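Local coordinates for transcriptional regulator KdgR (Pseudomonas aeruginosa, PDB 5Y6I), which probably binds DNA through an IclR-type helix-turn-helix domain and regulates transcription, at residues 92-97 and 114-119. Numbering follows the deposited sequence.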
loop_
_atom_site.group_PDB
_atom_site.type_symbol
_atom_site.label_atom_id
_atom_site.label_comp_id
_atom_site.label_asym_id
_atom_site.label_seq_id
_atom_site.Cartn_x
_atom_site.Cartn_y
_atom_site.Cartn_z
ATOM N N ASP A 92 2.098 -3.295 7.549
ATOM C CA ASP A 92 3.389 -3.340 8.242
ATOM C C ASP A 92 3.900 -4.778 8.173
ATOM O O ASP A 92 3.464 -5.629 8.953
ATOM C CB ASP A 92 3.276 -2.872 9.684
ATOM C CG ASP A 92 4.596 -2.964 10.420
ATOM O OD1 ASP A 92 5.636 -2.748 9.770
ATOM O OD2 ASP A 92 4.607 -3.267 11.632
ATOM N N VAL A 93 4.826 -5.036 7.250
ATOM C CA VAL A 93 5.352 -6.382 7.122
ATOM C C VAL A 93 6.031 -6.822 8.408
ATOM O O VAL A 93 6.130 -8.018 8.673
ATOM C CB VAL A 93 6.312 -6.468 5.919
ATOM C CG1 VAL A 93 7.622 -5.756 6.229
ATOM C CG2 VAL A 93 6.536 -7.917 5.511
ATOM N N LEU A 94 6.489 -5.887 9.237
ATOM C CA LEU A 94 7.128 -6.308 10.479
ATOM C C LEU A 94 6.102 -6.879 11.441
ATOM O O LEU A 94 6.383 -7.860 12.140
ATOM C CB LEU A 94 7.882 -5.145 11.113
ATOM C CG LEU A 94 9.384 -5.191 10.797
ATOM C CD1 LEU A 94 9.657 -5.214 9.298
ATOM C CD2 LEU A 94 10.156 -4.060 11.485
ATOM N N LYS A 95 4.903 -6.287 11.475
ATOM C CA LYS A 95 3.797 -6.844 12.252
ATOM C C LYS A 95 3.342 -8.179 11.674
ATOM O O LYS A 95 3.384 -9.213 12.356
ATOM C CB LYS A 95 2.638 -5.843 12.296
ATOM C CG LYS A 95 1.361 -6.333 13.012
ATOM C CD LYS A 95 0.221 -6.681 12.033
ATOM C CE LYS A 95 -0.703 -7.752 12.622
ATOM N NZ LYS A 95 -1.640 -8.371 11.629
ATOM N N SER A 96 2.936 -8.188 10.398
ATOM C CA SER A 96 2.295 -9.377 9.835
ATOM C C SER A 96 3.233 -10.580 9.814
ATOM O O SER A 96 2.765 -11.726 9.825
ATOM C CB SER A 96 1.793 -9.107 8.407
ATOM O OG SER A 96 1.336 -7.776 8.231
ATOM N N ALA A 97 4.547 -10.355 9.748
ATOM C CA ALA A 97 5.481 -11.465 9.580
ATOM C C ALA A 97 5.901 -12.116 10.893
ATOM O O ALA A 97 6.318 -13.280 10.884
ATOM C CB ALA A 97 6.733 -10.997 8.844
ATOM N N LEU A 114 14.049 -12.027 8.799
ATOM C CA LEU A 114 13.368 -11.090 7.915
ATOM C C LEU A 114 14.296 -9.912 7.644
ATOM O O LEU A 114 14.894 -9.353 8.573
ATOM C CB LEU A 114 12.052 -10.602 8.521
ATOM C CG LEU A 114 11.073 -9.906 7.563
ATOM C CD1 LEU A 114 10.409 -10.914 6.629
ATOM C CD2 LEU A 114 10.017 -9.157 8.352
ATOM N N ALA A 115 14.431 -9.563 6.371
ATOM C CA ALA A 115 15.202 -8.408 5.952
ATOM C C ALA A 115 14.321 -7.492 5.121
ATOM O O ALA A 115 13.434 -7.953 4.396
ATOM C CB ALA A 115 16.422 -8.813 5.142
ATOM N N VAL A 116 14.573 -6.189 5.248
ATOM C CA VAL A 116 13.956 -5.162 4.416
ATOM C C VAL A 116 15.061 -4.375 3.725
ATOM O O VAL A 116 16.241 -4.516 4.038
ATOM C CB VAL A 116 13.056 -4.214 5.227
ATOM C CG1 VAL A 116 11.991 -5.015 6.029
ATOM C CG2 VAL A 116 13.931 -3.336 6.142
ATOM N N TRP A 117 14.660 -3.523 2.785
ATOM C CA TRP A 117 15.604 -2.781 1.952
ATOM C C TRP A 117 15.834 -1.392 2.542
ATOM O O TRP A 117 14.898 -0.593 2.656
ATOM C CB TRP A 117 15.096 -2.697 0.512
ATOM C CG TRP A 117 16.012 -2.012 -0.435
ATOM C CD1 TRP A 117 15.918 -0.718 -0.902
ATOM C CD2 TRP A 117 17.209 -2.552 -1.002
ATOM N NE1 TRP A 117 16.953 -0.449 -1.763
ATOM C CE2 TRP A 117 17.765 -1.553 -1.840
ATOM C CE3 TRP A 117 17.844 -3.789 -0.919
ATOM C CZ2 TRP A 117 18.933 -1.757 -2.573
ATOM C CZ3 TRP A 117 19.008 -3.991 -1.650
ATOM C CH2 TRP A 117 19.543 -2.978 -2.458
ATOM N N GLY A 118 17.077 -1.117 2.935
ATOM C CA GLY A 118 17.434 0.140 3.543
ATOM C C GLY A 118 18.482 0.857 2.716
ATOM O O GLY A 118 18.943 0.366 1.688
ATOM N N ASN A 119 18.896 2.022 3.179
ATOM C CA ASN A 119 19.895 2.788 2.459
ATOM C C ASN A 119 21.182 2.040 2.113
ATOM O O ASN A 119 21.962 2.521 1.314
ATOM C CB ASN A 119 20.239 4.048 3.212
ATOM C CG ASN A 119 20.778 3.763 4.566
ATOM O OD1 ASN A 119 20.801 2.626 4.991
ATOM N ND2 ASN A 119 21.216 4.790 5.254
#
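L114 and V116, alternate residues of strand 111-118, direct their side chains at the first turn of helix 93-108 and meet V93, L94 and A97 mainly through methyl groups. L114 carries CG anti to its backbone N (chi1 -165°), which extends the side chain from the strand and brings CD2 to 3.8 Å from A97 CB; the same methyl lies 4.1 Å from L94 CD1 and equally close to the V93 carbonyl oxygen. CD1 of L94 bridges the two strand residues, for it also approaches V116 CG1 at 4.0 Å, and there the two side chains run roughly at right angles. V116 has CG1 anti to its carbonyl carbon (chi1 -55°), and this branch, not CG2, faces the helix, with V93 CG1 a looser neighbour at 4.4 Å. The axes lie 10.4 Å apart, a spacing that suits a helix packed on a sheet face, and their 164° angle reflects the chain reversal between them: in the IclR C-terminal domain, of the GAF clan, a two-residue connection joins helix 93-108 to strand 111-118. The flanking strands extend the apolar surface, V125 meeting L94 and V116, and A225 meeting V93, L114 and V116. D92 N-caps the helix, its carboxylate accepting weak bonds from L94 N and K95 N. The D92 backbone carbonyl oxygen accepts from S96 N at 3.0 Å and from S96 OG, the hydroxyl approaching from above the carbonyl plane.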